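Local coordinates for conserved hypothetical secreted protein (Helicobacter pylori, PDB 4RNZ) that is a cell shape-determining metallopeptidase of the M23B family, probably acting as a zinc-dependent endopeptidase on peptidoglycan, at residues P112-Q117 with I137-T142; I156-V161 with Q167-S172. One frame throughout, in Å; residues are numbered along the deposited sequence.

Contact 1 of 2, residues P112-Q117 with I137-T142; sequences PLLANQ and IAIVYT
Next to the packing of Leu114 on Tyr141 and Ile139, the side-chain nitrogen NE2 of Gln117 is gripped twice, donating to Pro154 O and to Gln153 OE1. These bonds tie helix 112-121 to the start of strand 153-163, whereas no hydrogen bond links residues 112-117 to residues 137-142. That interface is apolar and rests on one leucine. Leu114 reaches from the helix with CG anti to its backbone nitrogen (chi1 -178°), and its two methyls divide the work. CD2 lies over one face of the Tyr141 ring, 3.7 Å from the centroid and 19° off the normal, a CH-pi contact. It is shifted toward the rim, where Tyr141 CE1 is 3.5 Å from Leu114 CD2. CD1 settles at the root of the ring, with Leu114 CD1 3.8 Å from Tyr141 CG, and also meets Ile139, whose CG2 is 4.1 Å from Leu114 CD1. On the strand, chi1 of 64° sets the Tyr141 ring between its own backbone nitrogen and carbonyl carbon, and the leucine side chain crosses the tyrosine at about a right angle. All three residues are buried, and Ile139 and Tyr141, two positions apart, lie on the same helix-facing side of the strand. The first turn of the helix is steadied by Asp111, which accepts from Leu113 N and, weakly, from Leu114 N. Behind the contact, Ala115 packs on Tyr102 and Ile105 of helix 101-109, while strand 136-146 bonds through its backbone to strand 87-96 on one edge and strand 153-163 on the other.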
ATOM      1  N   PRO A 112       8.731  12.650  -0.477  1.00 32.26           N
ATOM      2  CA  PRO A 112       8.501  12.079  -1.800  1.00 31.98           C
ATOM      3  C   PRO A 112       7.336  11.094  -1.856  1.00 31.73           C
ATOM      4  O   PRO A 112       6.679  10.987  -2.879  1.00 30.95           O
ATOM      5  CB  PRO A 112       9.837  11.407  -2.129  1.00 32.52           C
ATOM      6  CG  PRO A 112      10.844  12.167  -1.324  1.00 35.32           C
ATOM      7  CD  PRO A 112      10.133  12.488  -0.040  1.00 34.50           C
ATOM      8  N   LEU A 113       7.055  10.401  -0.762  1.00 33.18           N
ATOM      9  CA  LEU A 113       5.976   9.418  -0.750  1.00 30.95           C
ATOM     10  C   LEU A 113       4.631  10.102  -0.961  1.00 30.41           C
ATOM     11  O   LEU A 113       3.837   9.657  -1.784  1.00 27.37           O
ATOM     12  CB  LEU A 113       5.973   8.629   0.553  1.00 32.55           C
ATOM     13  CG  LEU A 113       7.276   7.852   0.806  1.00 32.93           C
ATOM     14  CD1 LEU A 113       7.273   7.276   2.215  1.00 35.53           C
ATOM     15  CD2 LEU A 113       7.487   6.746  -0.201  1.00 33.63           C
ATOM     16  N   LEU A 114       4.395  11.184  -0.216  1.00 28.00           N
ATOM     17  CA  LEU A 114       3.165  11.968  -0.326  1.00 28.30           C
ATOM     18  C   LEU A 114       3.059  12.587  -1.717  1.00 28.07           C
ATOM     19  O   LEU A 114       1.973  12.597  -2.315  1.00 25.41           O
ATOM     20  CB  LEU A 114       3.112  13.068   0.741  1.00 26.94           C
ATOM     21  CG  LEU A 114       1.868  13.943   0.779  1.00 28.53           C
ATOM     22  CD1 LEU A 114       0.641  13.154   1.181  1.00 30.33           C
ATOM     23  CD2 LEU A 114       2.056  15.102   1.742  1.00 30.34           C
ATOM     24  N   ALA A 115       4.177  13.120  -2.209  1.00 27.85           N
ATOM     25  CA  ALA A 115       4.210  13.777  -3.513  1.00 28.39           C
ATOM     26  C   ALA A 115       3.850  12.771  -4.599  1.00 30.00           C
ATOM     27  O   ALA A 115       3.010  13.051  -5.453  1.00 28.73           O
ATOM     28  CB  ALA A 115       5.582  14.376  -3.753  1.00 29.98           C
ATOM     29  N   ASN A 116       4.434  11.578  -4.543  1.00 29.50           N
ATOM     30  CA  ASN A 116       4.118  10.512  -5.519  1.00 29.25           C
ATOM     31  C   ASN A 116       2.665  10.061  -5.465  1.00 28.32           C
ATOM     32  O   ASN A 116       2.062   9.775  -6.507  1.00 25.50           O
ATOM     33  CB  ASN A 116       4.962   9.250  -5.281  1.00 31.57           C
ATOM     34  CG  ASN A 116       6.420   9.440  -5.571  1.00 35.25           C
ATOM     35  OD1 ASN A 116       6.839  10.369  -6.272  1.00 37.70           O
ATOM     36  ND2 ASN A 116       7.219   8.513  -5.063  1.00 36.42           N
ATOM     37  N   GLN A 117       2.116   9.957  -4.251  1.00 26.51           N
ATOM     38  CA  GLN A 117       0.705   9.626  -4.078  1.00 25.88           C
ATOM     39  C   GLN A 117      -0.199  10.664  -4.732  1.00 28.82           C
ATOM     40  O   GLN A 117      -1.169  10.308  -5.392  1.00 28.88           O
ATOM     41  CB  GLN A 117       0.317   9.528  -2.614  1.00 26.47           C
ATOM     42  CG  GLN A 117       0.857   8.304  -1.949  1.00 26.48           C
ATOM     43  CD  GLN A 117       0.355   8.095  -0.531  1.00 25.56           C
ATOM     44  OE1 GLN A 117      -0.585   8.719  -0.072  1.00 27.82           O
ATOM     45  NE2 GLN A 117       0.973   7.172   0.145  1.00 27.80           N
ATOM     46  N   ILE A 137      -3.123  23.808  -4.162  1.00 36.49           N
ATOM     47  CA  ILE A 137      -3.140  22.371  -3.856  1.00 34.59           C
ATOM     48  C   ILE A 137      -3.301  22.236  -2.328  1.00 32.31           C
ATOM     49  O   ILE A 137      -2.536  22.848  -1.576  1.00 34.43           O
ATOM     50  CB  ILE A 137      -1.844  21.663  -4.297  1.00 33.82           C
ATOM     51  CG1 ILE A 137      -1.624  21.827  -5.792  1.00 33.56           C
ATOM     52  CG2 ILE A 137      -1.879  20.162  -3.931  1.00 34.99           C
ATOM     53  CD1 ILE A 137      -0.317  21.270  -6.296  1.00 32.75           C
ATOM     54  N   ALA A 138      -4.303  21.468  -1.898  1.00 28.58           N
ATOM     55  CA  ALA A 138      -4.503  21.117  -0.523  1.00 28.04           C
ATOM     56  C   ALA A 138      -4.482  19.592  -0.379  1.00 30.13           C
ATOM     57  O   ALA A 138      -5.010  18.878  -1.236  1.00 30.50           O
ATOM     58  CB  ALA A 138      -5.827  21.651  -0.029  1.00 27.35           C
ATOM     59  N   ILE A 139      -3.844  19.104   0.679  1.00 28.44           N
ATOM     60  CA  ILE A 139      -3.876  17.672   1.007  1.00 29.23           C
ATOM     61  C   ILE A 139      -4.101  17.519   2.498  1.00 29.74           C
ATOM     62  O   ILE A 139      -3.337  18.065   3.298  1.00 30.94           O
ATOM     63  CB  ILE A 139      -2.559  16.953   0.648  1.00 27.52           C
ATOM     64  CG1 ILE A 139      -2.045  17.417  -0.716  1.00 27.86           C
ATOM     65  CG2 ILE A 139      -2.738  15.424   0.713  1.00 26.62           C
ATOM     66  CD1 ILE A 139      -0.785  16.740  -1.184  1.00 28.36           C
ATOM     67  N   VAL A 140      -5.141  16.781   2.875  1.00 30.97           N
ATOM     68  CA  VAL A 140      -5.289  16.341   4.239  1.00 29.89           C
ATOM     69  C   VAL A 140      -4.820  14.892   4.275  1.00 30.64           C
ATOM     70  O   VAL A 140      -5.359  14.041   3.564  1.00 27.37           O
ATOM     71  CB  VAL A 140      -6.726  16.364   4.728  1.00 31.26           C
ATOM     72  CG1 VAL A 140      -6.783  15.860   6.168  1.00 32.86           C
ATOM     73  CG2 VAL A 140      -7.320  17.765   4.620  1.00 32.10           C
ATOM     74  N   TYR A 141      -3.812  14.610   5.096  1.00 28.93           N
ATOM     75  CA  TYR A 141      -3.251  13.257   5.108  1.00 28.11           C
ATOM     76  C   TYR A 141      -2.849  12.828   6.491  1.00 28.94           C
ATOM     77  O   TYR A 141      -2.509  13.659   7.345  1.00 28.92           O
ATOM     78  CB  TYR A 141      -2.040  13.165   4.206  1.00 26.35           C
ATOM     79  CG  TYR A 141      -0.867  14.005   4.608  1.00 27.07           C
ATOM     80  CD1 TYR A 141      -0.810  15.350   4.284  1.00 27.05           C
ATOM     81  CD2 TYR A 141       0.190  13.467   5.320  1.00 28.27           C
ATOM     82  CE1 TYR A 141       0.278  16.118   4.621  1.00 27.69           C
ATOM     83  CE2 TYR A 141       1.279  14.234   5.676  1.00 28.77           C
ATOM     84  CZ  TYR A 141       1.315  15.565   5.321  1.00 29.79           C
ATOM     85  OH  TYR A 141       2.390  16.351   5.651  1.00 29.28           O
ATOM     86  N   THR A 142      -2.845  11.516   6.680  1.00 30.63           N
ATOM     87  CA  THR A 142      -2.381  10.923   7.920  1.00 29.79           C
ATOM     88  C   THR A 142      -1.113  10.144   7.689  1.00 30.39           C
ATOM     89  O   THR A 142      -0.800   9.732   6.563  1.00 28.26           O
ATOM     90  CB  THR A 142      -3.415   9.993   8.547  1.00 29.79           C
ATOM     91  OG1 THR A 142      -3.634   8.849   7.714  1.00 31.48           O
ATOM     92  CG2 THR A 142      -4.724  10.710   8.783  1.00 31.60           C
TER

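Contact 2 of 2, residues I156-V161 with Q167-S172; sequences IKMAMV and QYYLFS
Met160 and Tyr169 form the closely packed middle of this antiparallel hairpin. They are a non-hydrogen-bonded pair whose side chains run side by side. Met160 CG sits over the tyrosine face, 3.8 Å from the ring centroid and 17° off the normal. The bend at chi2 (-82°) then carries SD on toward Gln167, well above the Tyr169 ring, a more distant Met-aromatic contact. Met158 and Phe171 repeat the pairing on the same face, Met158 SD approaching Phe171 CE2 obliquely at 3.6 Å. Between these pairs, Ala159 and Leu170 exchange two backbone hydrogen bonds, Ala159 N to Leu170 O at 2.8 Å and Leu170 N to Ala159 O at 2.9 Å. Val161 and Tyr168 are joined in the same way.

The solvent side lies at the ends, where Lys157, Gln167, Tyr168 and Ser172 are partly exposed. Ser172 is nevertheless well held: its N donates to Lys157 O at 3.0 Å from 45° out of the carbonyl plane, and Ser172 OG adds a weak bond to the same oxygen at 3.4 Å. Lys157 and Met158 both face Val140, a classic beta bulge where the chain turns a corner.

Helix 326-348 covers the methionine face through Ser339, Leu343 and Lys340. Ala159 and Leu170, on the other face, meet Leu118 and Ala121 of helix 112-121, so the hairpin is held between two helices.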
ATOM      1  N   ILE A 156      -3.684   9.697   2.023  1.00 27.69           N
ATOM      2  CA  ILE A 156      -4.428  10.907   1.675  1.00 28.25           C
ATOM      3  C   ILE A 156      -5.891  10.733   1.988  1.00 29.35           C
ATOM      4  O   ILE A 156      -6.530   9.833   1.456  1.00 29.67           O
ATOM      5  CB  ILE A 156      -4.271  11.244   0.180  1.00 28.36           C
ATOM      6  CG1 ILE A 156      -2.825  11.663  -0.091  1.00 28.71           C
ATOM      7  CG2 ILE A 156      -5.270  12.321  -0.234  1.00 27.53           C
ATOM      8  CD1 ILE A 156      -2.492  11.777  -1.567  1.00 29.23           C
ATOM      9  N   LYS A 157      -6.423  11.572   2.869  1.00 27.84           N
ATOM     10  CA  LYS A 157      -7.842  11.535   3.202  1.00 29.34           C
ATOM     11  C   LYS A 157      -8.665  12.414   2.266  1.00 26.42           C
ATOM     12  O   LYS A 157      -9.775  12.064   1.900  1.00 25.66           O
ATOM     13  CB  LYS A 157      -8.078  12.001   4.648  1.00 32.90           C
ATOM     14  CG  LYS A 157      -7.257  11.274   5.708  1.00 36.02           C
ATOM     15  CD  LYS A 157      -7.281   9.755   5.566  1.00 40.88           C
ATOM     16  CE  LYS A 157      -8.680   9.165   5.637  1.00 47.01           C
ATOM     17  NZ  LYS A 157      -9.385   9.492   6.909  1.00 52.07           N
ATOM     18  N   MET A 158      -8.112  13.578   1.938  1.00 30.07           N
ATOM     19  CA  MET A 158      -8.719  14.509   0.991  1.00 31.06           C
ATOM     20  C   MET A 158      -7.628  15.266   0.239  1.00 31.78           C
ATOM     21  O   MET A 158      -6.569  15.612   0.795  1.00 27.78           O
ATOM     22  CB  MET A 158      -9.612  15.506   1.711  1.00 33.09           C
ATOM     23  CG  MET A 158     -10.252  16.520   0.767  1.00 38.39           C
ATOM     24  SD  MET A 158     -11.198  17.790   1.617  1.00 43.17           S
ATOM     25  CE  MET A 158      -9.918  18.788   2.325  1.00 42.86           C
ATOM     26  N   ALA A 159      -7.873  15.506  -1.042  1.00 28.79           N
ATOM     27  CA  ALA A 159      -7.041  16.426  -1.782  1.00 29.79           C
ATOM     28  C   ALA A 159      -7.898  17.328  -2.648  1.00 30.28           C
ATOM     29  O   ALA A 159      -9.029  16.998  -2.975  1.00 29.79           O
ATOM     30  CB  ALA A 159      -6.012  15.687  -2.612  1.00 30.11           C
ATOM     31  N   MET A 160      -7.340  18.482  -2.978  1.00 29.89           N
ATOM     32  CA  MET A 160      -8.002  19.480  -3.823  1.00 32.19           C
ATOM     33  C   MET A 160      -6.938  20.227  -4.617  1.00 33.76           C
ATOM     34  O   MET A 160      -5.881  20.626  -4.083  1.00 31.18           O
ATOM     35  CB  MET A 160      -8.821  20.465  -2.985  1.00 32.86           C
ATOM     36  CG  MET A 160      -9.638  21.462  -3.809  1.00 34.67           C
ATOM     37  SD  MET A 160      -8.696  22.888  -4.379  1.00 36.97           S
ATOM     38  CE  MET A 160      -8.666  23.849  -2.872  1.00 37.73           C
ATOM     39  N   VAL A 161      -7.183  20.362  -5.916  1.00 36.21           N
ATOM     40  CA  VAL A 161      -6.387  21.252  -6.750  1.00 35.11           C
ATOM     41  C   VAL A 161      -7.382  22.209  -7.429  1.00 39.06           C
ATOM     42  O   VAL A 161      -8.502  21.811  -7.763  1.00 38.72           O
ATOM     43  CB  VAL A 161      -5.490  20.508  -7.752  1.00 35.44           C
ATOM     44  CG1 VAL A 161      -4.677  19.421  -7.056  1.00 35.80           C
ATOM     45  CG2 VAL A 161      -6.308  19.923  -8.892  1.00 38.32           C
ATOM     46  N   GLN A 167     -12.445  23.883  -8.439  1.00 48.09           N
ATOM     47  CA  GLN A 167     -11.770  23.022  -7.465  1.00 46.10           C
ATOM     48  C   GLN A 167     -12.115  21.549  -7.704  1.00 44.64           C
ATOM     49  O   GLN A 167     -13.282  21.201  -7.908  1.00 39.09           O
ATOM     50  CB  GLN A 167     -12.103  23.497  -6.051  1.00 46.04           C
ATOM     51  CG  GLN A 167     -11.836  24.996  -5.916  1.00 48.42           C
ATOM     52  CD  GLN A 167     -11.613  25.473  -4.495  1.00 51.57           C
ATOM     53  OE1 GLN A 167     -12.307  25.058  -3.568  1.00 52.96           O
ATOM     54  NE2 GLN A 167     -10.643  26.374  -4.319  1.00 54.86           N
ATOM     55  N   TYR A 168     -11.071  20.709  -7.708  1.00 41.75           N
ATOM     56  CA  TYR A 168     -11.157  19.304  -8.097  1.00 40.95           C
ATOM     57  C   TYR A 168     -10.730  18.481  -6.896  1.00 38.86           C
ATOM     58  O   TYR A 168      -9.548  18.440  -6.517  1.00 35.32           O
ATOM     59  CB  TYR A 168     -10.288  19.020  -9.322  1.00 44.83           C
ATOM     60  CG  TYR A 168     -10.740  19.853 -10.504  1.00 50.34           C
ATOM     61  CD1 TYR A 168     -11.831  19.459 -11.283  1.00 52.21           C
ATOM     62  CD2 TYR A 168     -10.119  21.066 -10.804  1.00 55.97           C
ATOM     63  CE1 TYR A 168     -12.274  20.235 -12.344  1.00 55.14           C
ATOM     64  CE2 TYR A 168     -10.550  21.847 -11.868  1.00 56.63           C
ATOM     65  CZ  TYR A 168     -11.625  21.430 -12.628  1.00 57.76           C
ATOM     66  OH  TYR A 168     -12.050  22.208 -13.673  1.00 61.22           O
ATOM     67  N   TYR A 169     -11.728  17.861  -6.288  1.00 37.39           N
ATOM     68  CA  TYR A 169     -11.576  17.166  -5.024  1.00 38.83           C
ATOM     69  C   TYR A 169     -11.450  15.676  -5.203  1.00 39.12           C
ATOM     70  O   TYR A 169     -12.075  15.079  -6.093  1.00 37.19           O
ATOM     71  CB  TYR A 169     -12.796  17.407  -4.175  1.00 38.99           C
ATOM     72  CG  TYR A 169     -12.922  18.799  -3.632  1.00 41.14           C
ATOM     73  CD1 TYR A 169     -12.359  19.130  -2.416  1.00 43.01           C
ATOM     74  CD2 TYR A 169     -13.637  19.774  -4.307  1.00 46.11           C
ATOM     75  CE1 TYR A 169     -12.506  20.387  -1.875  1.00 46.55           C
ATOM     76  CE2 TYR A 169     -13.780  21.045  -3.770  1.00 48.57           C
ATOM     77  CZ  TYR A 169     -13.207  21.341  -2.555  1.00 47.80           C
ATOM     78  OH  TYR A 169     -13.319  22.595  -1.995  1.00 54.56           O
ATOM     79  N   LEU A 170     -10.693  15.054  -4.310  1.00 35.21           N
ATOM     80  CA  LEU A 170     -10.844  13.642  -4.130  1.00 34.45           C
ATOM     81  C   LEU A 170     -10.708  13.262  -2.665  1.00 34.84           C
ATOM     82  O   LEU A 170     -10.099  13.988  -1.876  1.00 29.00           O
ATOM     83  CB  LEU A 170      -9.888  12.863  -5.012  1.00 36.72           C
ATOM     84  CG  LEU A 170      -8.401  13.089  -4.857  1.00 36.97           C
ATOM     85  CD1 LEU A 170      -7.800  12.207  -3.765  1.00 37.43           C
ATOM     86  CD2 LEU A 170      -7.755  12.762  -6.196  1.00 40.12           C
ATOM     87  N   PHE A 171     -11.315  12.136  -2.331  1.00 33.84           N
ATOM     88  CA  PHE A 171     -11.463  11.704  -0.956  1.00 34.65           C
ATOM     89  C   PHE A 171     -11.201  10.216  -0.906  1.00 37.26           C
ATOM     90  O   PHE A 171     -11.601   9.491  -1.816  1.00 34.99           O
ATOM     91  CB  PHE A 171     -12.893  11.916  -0.484  1.00 35.20           C
ATOM     92  CG  PHE A 171     -13.371  13.330  -0.564  1.00 35.07           C
ATOM     93  CD1 PHE A 171     -13.960  13.813  -1.722  1.00 37.71           C
ATOM     94  CD2 PHE A 171     -13.266  14.172   0.533  1.00 35.08           C
ATOM     95  CE1 PHE A 171     -14.412  15.125  -1.799  1.00 36.16           C
ATOM     96  CE2 PHE A 171     -13.731  15.475   0.466  1.00 35.68           C
ATOM     97  CZ  PHE A 171     -14.295  15.953  -0.699  1.00 32.99           C
ATOM     98  N   SER A 172     -10.543   9.779   0.154  1.00 35.52           N
ATOM     99  CA  SER A 172     -10.362   8.383   0.420  1.00 39.32           C
ATOM    100  C   SER A 172     -11.605   7.865   1.082  1.00 39.21           C
ATOM    101  O   SER A 172     -12.445   8.634   1.567  1.00 39.05           O
ATOM    102  CB  SER A 172      -9.215   8.173   1.398  1.00 44.39           C
ATOM    103  OG  SER A 172      -9.563   8.745   2.664  1.00 46.06           O
TER

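Overall arrangement
The two contacts follow one another along the chain, contact 1 closing before contact 2 opens, and their centres lie about 10 Å apart. Both fall within the Csd3 second domain and share one antiparallel sheet, in which strands 136-146 and 153-163 are neighbours. Contact 1 sets helix 112-121 against that sheet, and contact 2 extends it by strand 166-172. They meet at Val140, whose O and N probably hydrogen-bond to Lys157 N and Met158 O, each at 2.8 Å. Both are plain structural packing that joins helix 112-121 and strands 136-146, 153-163 and 166-172, away from the zinc site of Glu34, His219, Asp223 and His301.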